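Long form D7clu1 salivary protein (Culex quinquefasciatus, PDB 6V4C) binds and sequesters adenine nucleotides, ADP and ATP most tightly, and so inhibits platelet aggregation and hemostasis in the host while the mosquito feeds. Local coordinates at residues A[6-11]-A[125-130]; A[144-149]-A[263-268]; A[149-154]-A[185-190]. One frame throughout, in Å; residues are numbered along the deposited sequence. Where two conformers were deposited one is given.

The three contacts lie in an all-helical chain with two PBP/GOBP family regions. Contact 1 closes before contact 2 opens; it sets the start of helix 8-22 against the loop before helix 130-139. Contact 2 joins two loops, and contact 3 is nested inside the long stretch of chain that contact 2 closes. Contacts 1 and 2 have centres about 13 Å apart and both touch ADP. Glu9 joins them, by a probable hydrogen bond to Tyr266 and by packing on Lys144. Contacts 2 and 3 have centres about 11 Å apart and share Ser149. The nucleotide site thus draws on both halves of the chain, with the disulfide-linked helices 150-158 and 179-190 next to it.

Contact 1. Residues A[6-11]-A[125-130]; sequences MDPEEV and IYLLDS. With ADP (adenosine-5'-diphosphate), chain B.
Leu127 and Pro8 meet at the centre of this buried contact. CB of Leu127 lies 3.6 Å from Pro8 CG. The branch CD1 of Leu127 reaches past the ring to the chain before it, 3.3 Å from Met6 O, and also lies against Pro8 CD. With CG anti to the carbonyl carbon of Leu127 (chi1 -40°), this torsion carries the CD1 branch to the first turn. A second patch is built on Val11. Its CG1 touches Leu128 CD2 at 3.6 Å and lies close to Tyr126 O. That branch is anti to the backbone N of Val11 (chi1 178°). One water donates to both Pro8 O and Leu127 O, at 2.8 and 2.9 Å, and ties the two backbones together.

The next shell fixes both backbones. Asp7 OD1 accepts from Glu10 N at 2.8 Å, nearly straight, and Glu10 OE1 accepts from Asp7 N at 2.9 Å. This reciprocal pair is a capping box at the start of helix 8-22. On the other side Leu127 has a positive phi and is the C-prime residue of a Schellman motif that ends helix 121-125. Its side chain and that of Pro8 also pack on Ile136 of helix 130-139.

Glu9 turns to the other side of its helix, where its CG lies 3.4 Å from ADP N6. Its OE2 makes a salt bridge to Arg192 and a hydrogen bond to the hydroxyl of Tyr266. Ser130, at the start of helix 130-139, is a known ADP-binding residue. A capped helix start thus packs on a Schellman turn beside the nucleotide site.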
loop_
_atom_site.group_PDB
_atom_site.type_symbol
_atom_site.label_atom_id
_atom_site.label_comp_id
_atom_site.label_asym_id
_atom_site.label_seq_id
_atom_site.Cartn_x
_atom_site.Cartn_y
_atom_site.Cartn_z
ATOM N N MET A 6 5.213 -8.013 -8.250
ATOM C CA MET A 6 4.991 -6.745 -7.572
ATOM C C MET A 6 6.307 -5.993 -7.441
ATOM O O MET A 6 7.350 -6.592 -7.151
ATOM C CB MET A 6 4.405 -6.981 -6.178
ATOM C CG MET A 6 3.309 -8.029 -6.141
ATOM S SD MET A 6 2.712 -8.355 -4.472
ATOM C CE MET A 6 1.831 -6.835 -4.126
ATOM N N ASP A 7 6.251 -4.683 -7.655
ATOM C CA ASP A 7 7.410 -3.817 -7.484
ATOM C C ASP A 7 7.606 -3.517 -5.998
ATOM O O ASP A 7 6.761 -3.875 -5.173
ATOM C CB ASP A 7 7.274 -2.594 -8.402
ATOM C CG ASP A 7 6.219 -1.590 -7.942
ATOM O OD1 ASP A 7 5.932 -1.478 -6.734
ATOM O OD2 ASP A 7 5.679 -0.882 -8.818
ATOM N N PRO A 8 8.718 -2.878 -5.609
ATOM C CA PRO A 8 8.955 -2.676 -4.169
ATOM C C PRO A 8 7.918 -1.796 -3.491
ATOM O O PRO A 8 7.677 -1.966 -2.289
ATOM C CB PRO A 8 10.357 -2.046 -4.113
ATOM C CG PRO A 8 10.969 -2.323 -5.436
ATOM C CD PRO A 8 9.832 -2.332 -6.409
ATOM N N GLU A 9 7.305 -0.855 -4.218
ATOM C CA GLU A 9 6.263 -0.019 -3.627
ATOM C C GLU A 9 5.005 -0.829 -3.337
ATOM O O GLU A 9 4.378 -0.661 -2.283
ATOM C CB GLU A 9 5.945 1.162 -4.552
ATOM C CG GLU A 9 4.901 2.147 -4.007
ATOM C CD GLU A 9 3.465 1.764 -4.353
ATOM O OE1 GLU A 9 3.262 0.876 -5.211
ATOM O OE2 GLU A 9 2.538 2.360 -3.766
ATOM N N GLU A 10 4.618 -1.679 -4.257
ATOM C CA GLU A 10 3.504 -2.605 -4.044
ATOM C C GLU A 10 3.743 -3.535 -2.864
ATOM O O GLU A 10 2.932 -3.661 -2.136
ATOM C CB GLU A 10 3.198 -3.394 -5.270
ATOM C CG GLU A 10 2.858 -2.606 -6.434
ATOM C CD GLU A 10 2.650 -3.391 -7.685
ATOM O OE1 GLU A 10 3.507 -3.808 -8.226
ATOM O OE2 GLU A 10 1.620 -3.549 -8.024
ATOM N N VAL A 11 4.912 -4.095 -2.694
ATOM C CA VAL A 11 5.108 -4.983 -1.541
ATOM C C VAL A 11 5.099 -4.207 -0.268
ATOM O O VAL A 11 4.526 -4.594 0.564
ATOM C CB VAL A 11 6.358 -5.819 -1.701
ATOM C CG1 VAL A 11 6.573 -6.676 -0.526
ATOM C CG2 VAL A 11 6.407 -6.530 -2.992
ATOM N N ILE A 125 13.915 -11.222 -2.528
ATOM C CA ILE A 125 13.078 -11.593 -3.665
ATOM C C ILE A 125 11.832 -10.715 -3.729
ATOM O O ILE A 125 11.390 -10.323 -4.816
ATOM C CB ILE A 125 12.744 -13.095 -3.624
ATOM C CG1 ILE A 125 13.999 -13.921 -3.919
ATOM C CG2 ILE A 125 11.639 -13.430 -4.612
ATOM C CD1 ILE A 125 13.747 -15.409 -4.035
ATOM N N TYR A 126 11.258 -10.381 -2.574
ATOM C CA TYR A 126 10.070 -9.541 -2.516
ATOM C C TYR A 126 10.398 -8.066 -2.303
ATOM O O TYR A 126 9.536 -7.298 -1.865
ATOM C CB TYR A 126 9.073 -10.079 -1.490
ATOM C CG TYR A 126 8.380 -11.324 -1.998
ATOM C CD1 TYR A 126 9.005 -12.562 -1.938
ATOM C CD2 TYR A 126 7.117 -11.255 -2.572
ATOM C CE1 TYR A 126 8.384 -13.701 -2.418
ATOM C CE2 TYR A 126 6.486 -12.388 -3.054
ATOM C CZ TYR A 126 7.125 -13.608 -2.974
ATOM O OH TYR A 126 6.505 -14.740 -3.453
ATOM N N LEU A 127 11.631 -7.662 -2.606
ATOM C CA LEU A 127 11.995 -6.254 -2.759
ATOM C C LEU A 127 11.770 -5.443 -1.485
ATOM O O LEU A 127 11.541 -4.233 -1.541
ATOM C CB LEU A 127 11.283 -5.621 -3.961
ATOM C CG LEU A 127 11.189 -6.524 -5.195
ATOM C CD1 LEU A 127 10.498 -5.827 -6.358
ATOM C CD2 LEU A 127 12.564 -7.037 -5.611
ATOM N N LEU A 128 11.824 -6.100 -0.327
ATOM C CA LEU A 128 11.764 -5.400 0.949
ATOM C C LEU A 128 13.140 -5.107 1.527
ATOM O O LEU A 128 13.258 -4.248 2.409
ATOM C CB LEU A 128 10.933 -6.196 1.957
ATOM C CG LEU A 128 9.439 -6.300 1.636
ATOM C CD1 LEU A 128 8.757 -7.270 2.581
ATOM C CD2 LEU A 128 8.780 -4.929 1.712
ATOM N N ASP A 129 14.173 -5.801 1.054
ATOM C CA ASP A 129 15.541 -5.490 1.444
ATOM C C ASP A 129 15.885 -4.070 1.008
ATOM O O ASP A 129 15.609 -3.677 -0.127
ATOM C CB ASP A 129 16.486 -6.488 0.780
ATOM C CG ASP A 129 17.937 -6.193 1.065
ATOM O OD1 ASP A 129 18.442 -6.647 2.114
ATOM O OD2 ASP A 129 18.572 -5.507 0.237
ATOM N N SER A 130 16.500 -3.307 1.918
ATOM C CA SER A 130 16.700 -1.879 1.679
ATOM C C SER A 130 17.550 -1.622 0.440
ATOM O O SER A 130 17.255 -0.711 -0.343
ATOM C CB SER A 130 17.322 -1.217 2.910
ATOM O OG SER A 130 18.607 -1.745 3.173
HETATM P PB ADP B . 14.846 1.577 5.880
HETATM O O1B ADP B . 16.012 2.047 5.318
HETATM O O2B ADP B . 14.895 1.428 7.284
HETATM O O3B ADP B . 14.429 0.414 5.286
HETATM P PA ADP B . 13.002 3.539 6.975
HETATM O O1A ADP B . 13.489 4.890 7.386
HETATM O O2A ADP B . 12.927 2.697 8.109
HETATM O O3A ADP B . 13.892 2.863 5.910
HETATM O "O5'" ADP B . 11.764 3.306 6.118
HETATM C "C5'" ADP B . 11.403 2.031 5.635
HETATM C "C4'" ADP B . 9.931 1.951 5.301
HETATM O "O4'" ADP B . 9.663 2.415 4.002
HETATM C "C3'" ADP B . 9.314 0.577 5.169
HETATM O "O3'" ADP B . 8.919 0.049 6.392
HETATM C "C2'" ADP B . 8.172 0.732 4.170
HETATM O "O2'" ADP B . 6.973 0.781 4.817
HETATM C "C1'" ADP B . 8.384 2.110 3.635
HETATM N N9 ADP B . 8.301 2.233 2.214
HETATM C C8 ADP B . 9.020 1.542 1.349
HETATM N N7 ADP B . 8.813 1.853 0.137
HETATM C C5 ADP B . 7.880 2.814 0.181
HETATM C C6 ADP B . 7.230 3.566 -0.791
HETATM N N6 ADP B . 7.419 3.451 -2.060
HETATM N N1 ADP B . 6.341 4.446 -0.403
HETATM C C2 ADP B . 6.103 4.572 0.865
HETATM N N3 ADP B . 6.652 3.952 1.846
HETATM C C4 ADP B . 7.549 3.071 1.466
HETATM O O HOH W 1 9.759 -2.308 -0.390
#

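Contact 2. Residues A[144-149]-A[263-268]; sequences KPKGIS and SENYSY. With ADP (adenosine-5'-diphosphate), chain B.
Lys144 curls its ammonium group in against Ser263 O, where four acceptors surround it. NZ lies 2.9 Å from Ser263 O and 3.0 Å from ADP N1, with Pro145 O and Ile148 O completing the set. With three protons to give, it must share at least one or alternate between bonds. Bends at chi3 and chi4 (84° and 67°) put it there. The bond to Ile148 O runs almost straight out from the carbonyl; NZ sits above the carbonyl plane of Pro145.

Tyr266 lies under the adenine, with ADP C2 3.3 Å above the centre of its ring. Its backbone N donates to ADP N3 at 3.0 Å. Its hydroxyl bonds to Glu9, and Phe13 meets the ring edge-to-face. On the other side of the base, Lys146 CB lies 3.5 Å from ADP C5. The loops before helix 150-158 and after helix 249-263 hold the adenine of the ADP pocket, and Lys144 O receives a weak bond from N6.

Gly147 N, in the type II turn from Pro145 to Ile148, donates to Glu264 O at 2.8 Å. Glu264 CG lies 3.5 Å from Ser149 N, and a water joins that N to OE2. Asn265 OD1 accepts from Ser267 N to form an Asx turn, while its ND2 reaches ADP O5' weakly. Ser267 OG sits beside the ribose hydroxyls. Ser263 OG packs on Ser149 CA at 3.2 Å and bonds to Ile150 N and Glu260 O.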
loop_
_atom_site.group_PDB
_atom_site.type_symbol
_atom_site.label_atom_id
_atom_site.label_comp_id
_atom_site.label_asym_id
_atom_site.label_seq_id
_atom_site.Cartn_x
_atom_site.Cartn_y
_atom_site.Cartn_z
ATOM N N LYS A 144 6.721 5.107 -7.553
ATOM C CA LYS A 144 6.756 6.070 -6.455
ATOM C C LYS A 144 7.677 5.560 -5.358
ATOM O O LYS A 144 7.378 4.522 -4.750
ATOM C CB LYS A 144 5.356 6.279 -5.884
ATOM C CG LYS A 144 5.281 7.416 -4.868
ATOM C CD LYS A 144 4.081 7.309 -3.947
ATOM C CE LYS A 144 4.349 6.380 -2.776
ATOM N NZ LYS A 144 5.375 6.920 -1.829
ATOM N N PRO A 145 8.796 6.232 -5.075
ATOM C CA PRO A 145 9.687 5.747 -4.014
ATOM C C PRO A 145 9.227 6.245 -2.654
ATOM O O PRO A 145 8.258 7.008 -2.577
ATOM C CB PRO A 145 11.034 6.361 -4.400
ATOM C CG PRO A 145 10.645 7.685 -5.010
ATOM C CD PRO A 145 9.306 7.469 -5.702
ATOM N N LYS A 146 9.898 5.848 -1.576
ATOM C CA LYS A 146 9.538 6.420 -0.290
ATOM C C LYS A 146 10.081 7.841 -0.192
ATOM O O LYS A 146 11.020 8.220 -0.896
ATOM C CB LYS A 146 10.019 5.535 0.865
ATOM C CG LYS A 146 11.324 5.940 1.527
ATOM C CD LYS A 146 11.585 5.078 2.762
ATOM C CE LYS A 146 12.968 5.327 3.354
ATOM N NZ LYS A 146 14.058 4.865 2.449
ATOM N N GLY A 147 9.448 8.645 0.660
ATOM C CA GLY A 147 9.857 10.019 0.862
ATOM C C GLY A 147 9.087 11.050 0.063
ATOM O O GLY A 147 9.252 12.251 0.315
ATOM N N ILE A 148 8.259 10.627 -0.889
ATOM C CA ILE A 148 7.404 11.530 -1.649
ATOM C C ILE A 148 5.974 11.016 -1.565
ATOM O O ILE A 148 5.736 9.801 -1.620
ATOM C CB ILE A 148 7.875 11.676 -3.115
ATOM C CG1 ILE A 148 7.052 12.741 -3.847
ATOM C CG2 ILE A 148 7.804 10.343 -3.847
ATOM C CD1 ILE A 148 7.556 13.046 -5.249
ATOM N N SER A 149 5.022 11.930 -1.407
ATOM C CA SER A 149 3.632 11.513 -1.288
ATOM C C SER A 149 3.091 11.067 -2.644
ATOM O O SER A 149 3.635 11.394 -3.700
ATOM C CB SER A 149 2.760 12.632 -0.710
ATOM O OG SER A 149 2.317 13.534 -1.711
ATOM N N SER A 263 1.440 8.421 3.005
ATOM C CA SER A 263 1.934 7.820 1.771
ATOM C C SER A 263 3.418 8.060 1.544
ATOM O O SER A 263 4.005 7.399 0.682
ATOM C CB SER A 263 1.134 8.318 0.560
ATOM O OG SER A 263 1.476 9.655 0.217
ATOM N N GLU A 264 4.037 8.985 2.280
ATOM C CA GLU A 264 5.476 9.184 2.135
ATOM C C GLU A 264 6.262 8.026 2.737
ATOM O O GLU A 264 7.374 7.731 2.286
ATOM C CB GLU A 264 5.895 10.516 2.761
ATOM C CG GLU A 264 5.298 11.730 2.070
ATOM C CD GLU A 264 5.978 13.026 2.475
ATOM O OE1 GLU A 264 6.830 12.989 3.386
ATOM O OE2 GLU A 264 5.665 14.078 1.878
ATOM N N ASN A 265 5.700 7.357 3.740
ATOM C CA ASN A 265 6.334 6.193 4.354
ATOM C C ASN A 265 5.218 5.342 4.942
ATOM O O ASN A 265 4.623 5.714 5.957
ATOM C CB ASN A 265 7.326 6.621 5.432
ATOM C CG ASN A 265 8.154 5.463 5.954
ATOM O OD1 ASN A 265 7.635 4.377 6.211
ATOM N ND2 ASN A 265 9.454 5.688 6.105
ATOM N N TYR A 266 4.949 4.193 4.314
ATOM C CA TYR A 266 3.771 3.402 4.657
ATOM C C TYR A 266 3.800 2.867 6.085
ATOM O O TYR A 266 2.753 2.459 6.598
ATOM C CB TYR A 266 3.591 2.258 3.656
ATOM C CG TYR A 266 3.333 2.718 2.240
ATOM C CD1 TYR A 266 2.548 3.837 1.983
ATOM C CD2 TYR A 266 3.881 2.039 1.159
ATOM C CE1 TYR A 266 2.310 4.264 0.686
ATOM C CE2 TYR A 266 3.650 2.459 -0.141
ATOM C CZ TYR A 266 2.864 3.573 -0.369
ATOM O OH TYR A 266 2.629 3.993 -1.658
ATOM N N SER A 267 4.961 2.860 6.738
ATOM C CA SER A 267 5.082 2.419 8.124
ATOM C C SER A 267 4.748 3.517 9.126
ATOM O O SER A 267 4.988 3.329 10.324
ATOM C CB SER A 267 6.502 1.911 8.392
ATOM O OG SER A 267 6.905 0.973 7.413
ATOM N N TYR A 268 4.194 4.638 8.655
ATOM C CA TYR A 268 4.005 5.824 9.488
ATOM C C TYR A 268 3.245 5.503 10.772
ATOM O O TYR A 268 3.708 5.812 11.876
ATOM C CB TYR A 268 3.270 6.887 8.668
ATOM C CG TYR A 268 3.195 8.263 9.293
ATOM C CD1 TYR A 268 4.241 9.165 9.160
ATOM C CD2 TYR A 268 2.061 8.673 9.985
ATOM C CE1 TYR A 268 4.172 10.431 9.717
ATOM C CE2 TYR A 268 1.981 9.937 10.543
ATOM C CZ TYR A 268 3.039 10.811 10.404
ATOM O OH TYR A 268 2.966 12.070 10.959
HETATM P PB ADP B . 14.846 1.577 5.880
HETATM O O1B ADP B . 16.012 2.047 5.318
HETATM O O2B ADP B . 14.895 1.428 7.284
HETATM O O3B ADP B . 14.429 0.414 5.286
HETATM P PA ADP B . 13.002 3.539 6.975
HETATM O O1A ADP B . 13.489 4.890 7.386
HETATM O O2A ADP B . 12.927 2.697 8.109
HETATM O O3A ADP B . 13.892 2.863 5.910
HETATM O "O5'" ADP B . 11.764 3.306 6.118
HETATM C "C5'" ADP B . 11.403 2.031 5.635
HETATM C "C4'" ADP B . 9.931 1.951 5.301
HETATM O "O4'" ADP B . 9.663 2.415 4.002
HETATM C "C3'" ADP B . 9.314 0.577 5.169
HETATM O "O3'" ADP B . 8.919 0.049 6.392
HETATM C "C2'" ADP B . 8.172 0.732 4.170
HETATM O "O2'" ADP B . 6.973 0.781 4.817
HETATM C "C1'" ADP B . 8.384 2.110 3.635
HETATM N N9 ADP B . 8.301 2.233 2.214
HETATM C C8 ADP B . 9.020 1.542 1.349
HETATM N N7 ADP B . 8.813 1.853 0.137
HETATM C C5 ADP B . 7.880 2.814 0.181
HETATM C C6 ADP B . 7.230 3.566 -0.791
HETATM N N6 ADP B . 7.419 3.451 -2.060
HETATM N N1 ADP B . 6.341 4.446 -0.403
HETATM C C2 ADP B . 6.103 4.572 0.865
HETATM N N3 ADP B . 6.652 3.952 1.846
HETATM C C4 ADP B . 7.549 3.071 1.466
HETATM O O HOH W 2 5.789 14.664 -0.719
#

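Contact 3. Residues A[149-154]-A[185-190]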
loop_
_atom_site.group_PDB
_atom_site.type_symbol
_atom_site.label_atom_id
_atom_site.label_comp_id
_atom_site.label_asym_id
_atom_site.label_seq_id
_atom_site.Cartn_x
_atom_site.Cartn_y
_atom_site.Cartn_z
ATOM N N SER A 149 5.022 11.930 -1.407
ATOM C CA SER A 149 3.632 11.513 -1.288
ATOM C C SER A 149 3.091 11.067 -2.644
ATOM O O SER A 149 3.635 11.394 -3.700
ATOM C CB SER A 149 2.760 12.632 -0.710
ATOM O OG SER A 149 2.317 13.534 -1.711
ATOM N N ILE A 150 2.004 10.294 -2.597
ATOM C CA ILE A 150 1.393 9.806 -3.831
ATOM C C ILE A 150 0.821 10.965 -4.641
ATOM O O ILE A 150 0.901 10.976 -5.876
ATOM C CB ILE A 150 0.348 8.714 -3.528
ATOM C CG1 ILE A 150 -0.298 8.197 -4.817
ATOM C CG2 ILE A 150 -0.720 9.238 -2.576
ATOM C CD1 ILE A 150 0.661 7.492 -5.753
ATOM N N PHE A 151 0.270 11.973 -3.960
ATOM C CA PHE A 151 -0.301 13.114 -4.667
ATOM C C PHE A 151 0.783 13.958 -5.325
ATOM O O PHE A 151 0.610 14.428 -6.455
ATOM C CB PHE A 151 -1.153 13.959 -3.717
ATOM C CG PHE A 151 -2.318 13.214 -3.138
ATOM C CD1 PHE A 151 -3.485 13.059 -3.864
ATOM C CD2 PHE A 151 -2.240 12.653 -1.877
ATOM C CE1 PHE A 151 -4.557 12.363 -3.338
ATOM C CE2 PHE A 151 -3.313 11.956 -1.344
ATOM C CZ PHE A 151 -4.468 11.811 -2.077
ATOM N N ARG A 152 1.905 14.164 -4.632
ATOM C CA ARG A 152 3.007 14.915 -5.222
ATOM C C ARG A 152 3.656 14.126 -6.351
ATOM O O ARG A 152 4.000 14.691 -7.397
ATOM C CB ARG A 152 4.025 15.273 -4.138
ATOM C CG ARG A 152 5.275 15.984 -4.639
ATOM C CD ARG A 152 4.942 17.301 -5.316
ATOM N NE ARG A 152 6.153 17.978 -5.780
ATOM C CZ ARG A 152 6.158 19.023 -6.601
ATOM N NH1 ARG A 152 5.017 19.518 -7.058
ATOM N NH2 ARG A 152 7.310 19.568 -6.971
ATOM N N PHE A 153 3.814 12.813 -6.163
ATOM C CA PHE A 153 4.367 11.973 -7.217
ATOM C C PHE A 153 3.507 12.029 -8.475
ATOM O O PHE A 153 4.031 12.131 -9.592
ATOM C CB PHE A 153 4.513 10.536 -6.718
ATOM C CG PHE A 153 5.112 9.610 -7.732
ATOM C CD1 PHE A 153 6.479 9.602 -7.956
ATOM C CD2 PHE A 153 4.310 8.749 -8.464
ATOM C CE1 PHE A 153 7.036 8.752 -8.893
ATOM C CE2 PHE A 153 4.861 7.898 -9.399
ATOM C CZ PHE A 153 6.225 7.900 -9.614
ATOM N N CYS A 154 2.181 11.976 -8.314
ATOM C CA CYS A 154 1.286 12.082 -9.465
ATOM C C CYS A 154 1.224 13.512 -9.993
ATOM O O CYS A 154 1.159 13.728 -11.209
ATOM C CB CYS A 154 -0.121 11.609 -9.092
ATOM S SG CYS A 154 -0.283 9.841 -8.727
ATOM N N ASN A 185 -6.964 9.743 -11.668
ATOM C CA ASN A 185 -6.739 8.333 -11.968
ATOM C C ASN A 185 -5.458 7.836 -11.305
ATOM O O ASN A 185 -5.428 6.742 -10.726
ATOM C CB ASN A 185 -6.688 8.116 -13.481
ATOM C CG ASN A 185 -6.392 6.674 -13.854
ATOM O OD1 ASN A 185 -7.240 5.794 -13.697
ATOM N ND2 ASN A 185 -5.189 6.427 -14.357
ATOM N N CYS A 186 -4.396 8.638 -11.369
ATOM C CA CYS A 186 -3.130 8.254 -10.756
ATOM C C CYS A 186 -3.255 8.148 -9.240
ATOM O O CYS A 186 -2.760 7.189 -8.637
ATOM C CB CYS A 186 -2.055 9.270 -11.152
ATOM S SG CYS A 186 -0.367 8.953 -10.558
ATOM N N THR A 187 -3.930 9.111 -8.606
ATOM C CA THR A 187 -3.971 9.139 -7.147
ATOM C C THR A 187 -4.971 8.133 -6.582
ATOM O O THR A 187 -4.697 7.494 -5.559
ATOM C CB THR A 187 -4.261 10.556 -6.641
ATOM O OG1 THR A 187 -5.516 11.011 -7.160
ATOM C CG2 THR A 187 -3.161 11.519 -7.086
ATOM N N THR A 188 -6.133 7.986 -7.224
ATOM C CA THR A 188 -7.106 6.994 -6.772
ATOM C C THR A 188 -6.533 5.584 -6.868
ATOM O O THR A 188 -6.760 4.749 -5.983
ATOM C CB THR A 188 -8.398 7.119 -7.588
ATOM O OG1 THR A 188 -8.872 8.469 -7.525
ATOM C CG2 THR A 188 -9.473 6.201 -7.045
ATOM N N ARG A 189 -5.778 5.299 -7.931
ATOM C CA ARG A 189 -5.103 4.008 -8.026
ATOM C C ARG A 189 -3.950 3.912 -7.031
ATOM O O ARG A 189 -3.726 2.853 -6.433
ATOM C CB ARG A 189 -4.618 3.760 -9.456
ATOM C CG ARG A 189 -5.744 3.530 -10.463
ATOM C CD ARG A 189 -5.214 3.417 -11.886
ATOM N NE ARG A 189 -6.259 3.029 -12.833
ATOM C CZ ARG A 189 -6.534 1.774 -13.176
ATOM N NH1 ARG A 189 -5.842 0.771 -12.652
ATOM N NH2 ARG A 189 -7.503 1.517 -14.044
ATOM N N GLY A 190 -3.213 5.009 -6.837
ATOM C CA GLY A 190 -2.114 4.991 -5.883
ATOM C C GLY A 190 -2.578 4.794 -4.452
ATOM O O GLY A 190 -1.902 4.139 -3.655
#
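This is a disulfide-linked packing of two helices, 150-158 and 179-190, inside the second PBP/GOBP region and close to the ADP loops. The short segments run roughly antiparallel, at 147°, and their axes come within 9.1 Å. Cys154 SG and Cys186 SG are bonded at 2.0 Å, with a chi3 of -77°. The two cysteines reach the bond differently. The sulfur of Cys154 is anti to its carbonyl carbon, and that of Cys186 is anti to its backbone N.

Thr187 packs beside the bridge. Its methyl CG2 sits between Cys154 CB and Phe151 CD1, 3.6 Å from each. The Phe151 and Thr187 side chains cross at about a right angle. The hydroxyl of Thr187 turns back to its own helix and bonds to His183 O. Phe151 also packs on Leu256 and Glu260 of helix 249-263, and its O accepts a weak hydrogen bond from His183 NE2 of helix 179-190.

At the far end Ile150 CD1 rests directly on the bare backbone of Gly190, 3.7 Å from its CA. Ser149 caps helix 150-158: its OG accepts from Arg152 N at 3.0 Å. The same OG bonds to Glu260 OE2.

Between the two segments the contact is apolar apart from its covalent bond. The disulfide therefore fixes the pairing of these helices covalently, and methyl and ring contacts fill in around it.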